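Local structure of C2 domain protein (Scophthalmus maximus, 3W56) at residues A[47-59]-A[69-81]. The protein binds calcium ions through a C2 domain, the kind of module that attaches proteins to phospholipid membranes, and is tentatively assigned a wide-pore channel activity. Sequence-based numbering, arbitrary orientation.
Sequences KVFCGSANLGETS and WTEEFSHFKAQEN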
loop_
_atom_site.group_PDB
_atom_site.type_symbol
_atom_site.label_atom_id
_atom_site.label_comp_id
_atom_site.label_asym_id
_atom_site.label_seq_id
_atom_site.Cartn_x
_atom_site.Cartn_y
_atom_site.Cartn_z
ATOM N N LYS A 47 1.215 2.524 4.071
ATOM C CA LYS A 47 0.682 1.876 5.274
ATOM C C LYS A 47 -0.285 0.831 4.826
ATOM O O LYS A 47 -1.081 1.057 3.873
ATOM C CB LYS A 47 -0.050 2.869 6.170
ATOM C CG LYS A 47 0.798 3.947 6.838
ATOM C CD LYS A 47 -0.010 4.477 8.091
ATOM C CE LYS A 47 0.504 5.836 8.490
ATOM N NZ LYS A 47 -0.397 6.470 9.538
ATOM N N VAL A 48 -0.268 -0.311 5.488
ATOM C CA VAL A 48 -0.985 -1.519 5.079
ATOM C C VAL A 48 -1.777 -2.066 6.236
ATOM O O VAL A 48 -1.212 -2.422 7.325
ATOM C CB VAL A 48 -0.038 -2.657 4.624
ATOM C CG1 VAL A 48 -0.778 -3.840 4.103
ATOM C CG2 VAL A 48 0.898 -2.117 3.538
ATOM N N PHE A 49 -3.075 -2.139 5.991
ATOM C CA PHE A 49 -4.011 -2.744 6.944
ATOM C C PHE A 49 -4.763 -3.875 6.272
ATOM O O PHE A 49 -5.133 -3.806 5.087
ATOM C CB PHE A 49 -5.040 -1.709 7.428
ATOM C CG PHE A 49 -4.421 -0.451 7.980
ATOM C CD1 PHE A 49 -4.221 -0.293 9.344
ATOM C CD2 PHE A 49 -4.006 0.553 7.114
ATOM C CE1 PHE A 49 -3.637 0.893 9.836
ATOM C CE2 PHE A 49 -3.449 1.747 7.568
ATOM C CZ PHE A 49 -3.245 1.911 8.958
ATOM N N CYS A 50 -4.996 -4.931 7.028
ATOM C CA CYS A 50 -5.911 -5.948 6.565
ATOM C C CYS A 50 -7.034 -6.032 7.573
ATOM O O CYS A 50 -6.814 -6.528 8.703
ATOM C CB CYS A 50 -5.225 -7.314 6.483
ATOM S SG CYS A 50 -6.358 -8.504 5.755
ATOM N N GLY A 51 -8.227 -5.593 7.175
ATOM C CA GLY A 51 -9.296 -5.421 8.152
ATOM C C GLY A 51 -8.812 -4.522 9.286
ATOM O O GLY A 51 -8.421 -3.373 9.070
ATOM N N SER A 52 -8.818 -5.047 10.515
ATOM C CA SER A 52 -8.449 -4.240 11.684
ATOM C C SER A 52 -6.996 -4.495 12.125
ATOM O O SER A 52 -6.551 -4.003 13.158
ATOM C CB SER A 52 -9.393 -4.571 12.874
ATOM O OG SER A 52 -9.416 -5.972 13.130
ATOM N N ALA A 53 -6.271 -5.290 11.354
ATOM C CA ALA A 53 -4.868 -5.546 11.653
ATOM C C ALA A 53 -3.951 -4.582 10.884
ATOM O O ALA A 53 -3.959 -4.539 9.650
ATOM C CB ALA A 53 -4.528 -6.971 11.323
ATOM N N ASN A 54 -3.186 -3.788 11.624
ATOM C CA ASN A 54 -2.152 -2.944 11.046
ATOM C C ASN A 54 -0.943 -3.811 10.693
ATOM O O ASN A 54 -0.074 -4.088 11.544
ATOM C CB ASN A 54 -1.767 -1.836 12.036
ATOM C CG ASN A 54 -0.812 -0.818 11.452
ATOM O OD1 ASN A 54 -0.264 -0.982 10.358
ATOM N ND2 ASN A 54 -0.592 0.256 12.209
ATOM N N LEU A 55 -0.877 -4.224 9.421
ATOM C CA LEU A 55 0.178 -5.106 8.928
ATOM C C LEU A 55 1.589 -4.498 8.907
ATOM O O LEU A 55 2.586 -5.236 8.843
ATOM C CB LEU A 55 -0.189 -5.627 7.540
ATOM C CG LEU A 55 -1.428 -6.477 7.482
ATOM C CD1 LEU A 55 -1.513 -7.099 6.118
ATOM C CD2 LEU A 55 -1.395 -7.602 8.565
ATOM N N GLY A 56 1.685 -3.171 9.041
ATOM C CA GLY A 56 2.956 -2.486 8.937
ATOM C C GLY A 56 3.024 -1.377 7.889
ATOM O O GLY A 56 2.006 -0.879 7.389
ATOM N N GLU A 57 4.230 -0.910 7.644
ATOM C CA GLU A 57 4.429 0.130 6.661
ATOM C C GLU A 57 5.729 -0.144 5.961
ATOM O O GLU A 57 6.631 -0.810 6.525
ATOM C CB GLU A 57 4.371 1.556 7.243
ATOM C CG GLU A 57 4.919 1.765 8.613
ATOM C CD GLU A 57 4.739 3.228 9.069
ATOM O OE1 GLU A 57 5.738 3.990 8.989
ATOM O OE2 GLU A 57 3.600 3.618 9.474
ATOM N N THR A 58 5.809 0.307 4.705
ATOM C CA THR A 58 7.123 0.362 4.106
ATOM C C THR A 58 8.074 1.379 4.737
ATOM O O THR A 58 7.660 2.347 5.358
ATOM C CB THR A 58 7.065 0.742 2.611
ATOM O OG1 THR A 58 6.651 2.116 2.411
ATOM C CG2 THR A 58 6.088 -0.187 1.860
ATOM N N SER A 59 9.354 1.180 4.428
ATOM C CA SER A 59 10.346 2.230 4.550
ATOM C C SER A 59 10.023 3.437 3.651
ATOM O O SER A 59 9.199 3.386 2.720
ATOM C CB SER A 59 11.770 1.661 4.297
ATOM O OG SER A 59 11.950 1.301 2.902
ATOM N N TRP A 69 8.859 -0.220 -3.719
ATOM C CA TRP A 69 9.364 -0.773 -2.438
ATOM C C TRP A 69 9.611 -2.250 -2.542
ATOM O O TRP A 69 8.863 -3.054 -3.206
ATOM C CB TRP A 69 8.345 -0.514 -1.330
ATOM C CG TRP A 69 8.156 0.966 -1.044
ATOM C CD1 TRP A 69 8.871 1.721 -0.152
ATOM C CD2 TRP A 69 7.239 1.861 -1.681
ATOM N NE1 TRP A 69 8.426 3.017 -0.163
ATOM C CE2 TRP A 69 7.423 3.153 -1.081
ATOM C CE3 TRP A 69 6.271 1.710 -2.668
ATOM C CZ2 TRP A 69 6.684 4.263 -1.451
ATOM C CZ3 TRP A 69 5.482 2.831 -2.993
ATOM C CH2 TRP A 69 5.703 4.087 -2.379
ATOM N N THR A 70 10.648 -2.683 -1.800
ATOM C CA THR A 70 10.983 -4.124 -1.746
ATOM C C THR A 70 10.054 -4.903 -0.765
ATOM O O THR A 70 9.831 -6.095 -0.949
ATOM C CB THR A 70 12.442 -4.361 -1.188
ATOM O OG1 THR A 70 12.590 -3.696 0.068
ATOM C CG2 THR A 70 13.445 -3.766 -2.117
ATOM N N GLU A 71 9.511 -4.133 0.153
ATOM C CA GLU A 71 8.663 -4.686 1.208
ATOM C C GLU A 71 7.484 -5.475 0.715
ATOM O O GLU A 71 6.789 -5.111 -0.265
ATOM C CB GLU A 71 8.286 -3.701 2.291
ATOM C CG GLU A 71 9.400 -3.097 3.047
ATOM C CD GLU A 71 9.995 -1.849 2.455
ATOM O OE1 GLU A 71 9.854 -1.511 1.226
ATOM O OE2 GLU A 71 10.625 -1.150 3.254
ATOM N N GLU A 72 7.275 -6.613 1.339
ATOM C CA GLU A 72 6.103 -7.403 1.177
ATOM C C GLU A 72 5.492 -7.557 2.579
ATOM O O GLU A 72 6.218 -7.451 3.614
ATOM C CB GLU A 72 6.408 -8.713 0.504
ATOM C CG GLU A 72 7.347 -8.523 -0.708
ATOM C CD GLU A 72 7.460 -9.755 -1.545
ATOM O OE1 GLU A 72 7.936 -9.531 -2.697
ATOM O OE2 GLU A 72 7.079 -10.872 -1.064
ATOM N N PHE A 73 4.185 -7.773 2.614
ATOM C CA PHE A 73 3.444 -7.840 3.865
ATOM C C PHE A 73 2.620 -9.089 3.826
ATOM O O PHE A 73 1.899 -9.378 2.847
ATOM C CB PHE A 73 2.548 -6.583 4.042
ATOM C CG PHE A 73 3.326 -5.285 4.074
ATOM C CD1 PHE A 73 3.786 -4.779 5.307
ATOM C CD2 PHE A 73 3.663 -4.594 2.878
ATOM C CE1 PHE A 73 4.498 -3.631 5.390
ATOM C CE2 PHE A 73 4.381 -3.400 2.965
ATOM C CZ PHE A 73 4.842 -2.920 4.214
ATOM N N SER A 74 2.681 -9.872 4.909
ATOM C CA SER A 74 1.849 -11.036 4.913
ATOM C C SER A 74 1.034 -10.995 6.218
ATOM O O SER A 74 1.469 -10.463 7.281
ATOM C CB SER A 74 2.668 -12.350 4.725
ATOM O OG SER A 74 2.792 -12.788 3.334
ATOM N N HIS A 75 -0.182 -11.487 6.079
ATOM C CA HIS A 75 -1.090 -11.645 7.241
ATOM C C HIS A 75 -1.629 -13.066 7.189
ATOM O O HIS A 75 -2.231 -13.561 6.204
ATOM C CB HIS A 75 -2.216 -10.614 7.219
ATOM C CG HIS A 75 -3.080 -10.641 8.460
ATOM N ND1 HIS A 75 -2.564 -10.835 9.732
ATOM C CD2 HIS A 75 -4.414 -10.465 8.621
ATOM C CE1 HIS A 75 -3.549 -10.796 10.619
ATOM N NE2 HIS A 75 -4.679 -10.542 9.975
ATOM N N PHE A 76 -1.444 -13.790 8.313
ATOM C CA PHE A 76 -1.796 -15.226 8.201
ATOM C C PHE A 76 -3.175 -15.576 8.788
ATOM O O PHE A 76 -3.519 -16.755 8.827
ATOM C CB PHE A 76 -0.691 -16.099 8.789
ATOM C CG PHE A 76 0.571 -16.031 8.007
ATOM C CD1 PHE A 76 0.789 -16.899 6.959
ATOM C CD2 PHE A 76 1.524 -15.052 8.319
ATOM C CE1 PHE A 76 1.948 -16.814 6.219
ATOM C CE2 PHE A 76 2.695 -14.934 7.586
ATOM C CZ PHE A 76 2.906 -15.840 6.532
ATOM N N LYS A 77 -3.975 -14.532 9.083
ATOM C CA LYS A 77 -5.314 -14.648 9.665
ATOM C C LYS A 77 -6.297 -13.935 8.762
ATOM O O LYS A 77 -7.405 -13.519 9.154
ATOM C CB LYS A 77 -5.362 -13.968 11.034
ATOM C CG LYS A 77 -4.498 -14.638 12.076
ATOM C CD LYS A 77 -5.191 -14.497 13.417
ATOM C CE LYS A 77 -4.842 -13.219 14.100
ATOM N NZ LYS A 77 -5.936 -12.911 15.117
ATOM N N ALA A 78 -5.875 -13.746 7.546
ATOM C CA ALA A 78 -6.774 -13.076 6.613
ATOM C C ALA A 78 -7.976 -13.952 6.268
ATOM O O ALA A 78 -7.956 -15.188 6.343
ATOM C CB ALA A 78 -6.011 -12.689 5.367
ATOM N N GLN A 79 -9.053 -13.312 5.851
ATOM C CA GLN A 79 -10.169 -14.082 5.331
ATOM C C GLN A 79 -10.749 -13.324 4.159
ATOM O O GLN A 79 -10.617 -12.113 4.090
ATOM C CB GLN A 79 -11.261 -14.212 6.409
ATOM C CG GLN A 79 -10.935 -15.242 7.513
ATOM C CD GLN A 79 -10.926 -16.661 6.959
ATOM O OE1 GLN A 79 -10.214 -17.552 7.468
ATOM N NE2 GLN A 79 -11.712 -16.882 5.891
ATOM N N GLU A 80 -11.352 -14.061 3.240
ATOM C CA GLU A 80 -12.000 -13.472 2.097
ATOM C C GLU A 80 -12.983 -12.409 2.565
ATOM O O GLU A 80 -13.687 -12.594 3.584
ATOM C CB GLU A 80 -12.699 -14.552 1.303
ATOM C CG GLU A 80 -13.261 -14.040 -0.015
ATOM C CD GLU A 80 -13.416 -15.147 -1.038
ATOM O OE1 GLU A 80 -13.778 -16.276 -0.610
ATOM O OE2 GLU A 80 -13.161 -14.885 -2.251
ATOM N N ASN A 81 -13.001 -11.301 1.824
ATOM C CA ASN A 81 -13.783 -10.099 2.073
ATOM C C ASN A 81 -13.302 -9.191 3.146
ATOM O O ASN A 81 -13.937 -8.187 3.450
ATOM C CB ASN A 81 -15.282 -10.411 2.105
ATOM C CG ASN A 81 -15.745 -10.948 0.769
ATOM O OD1 ASN A 81 -15.359 -10.411 -0.265
ATOM N ND2 ASN A 81 -16.496 -12.036 0.773
HETATM O O HOH W 1 11.995 -0.336 -0.158
#
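Leu55 faces Phe73 across the gap where strands 53-57 and 73-75 run nearly antiparallel, their axes 7.3 Å apart at closest and 161° between directions, with no backbone hydrogen bond joining them. The junction rests mainly on side chains of 69-81 set against side chains and backbone of 47-59. The Phe73 ring packs against the hairpin formed by strands 44-50 and 53-57: Val48 CG2 sits over one face, 3.8 Å from the ring centroid, while the backbone of Glu57 and Thr58 meets the ring edge around CZ. His75 reaches the turn end because its CG stands opposite the backbone N (chi1 -174°); there Leu55 CD2 packs 3.4 Å from His75 CB and Ala53 CB lies off-centre against the imidazole. Beyond the strands the contact turns polar. Glu71 OE2 takes two bonds from Ser59: OG at 2.8 Å on the syn lone pair, and backbone N at 2.9 Å from above the carboxylate plane. With an alanine here, Ser59 N and OG would probably lose their shared acceptor, leaving the hydroxyl to turn. Beside the Glu71-Ser59 pair, Thr58 CB rests over the five-membered ring of Trp69, whose NE1 bonds weakly to Ser59 O. Strands 53-57 and 73-78 edge opposite sheets of the C2 beta sandwich, closed here with Val48 touching Leu26.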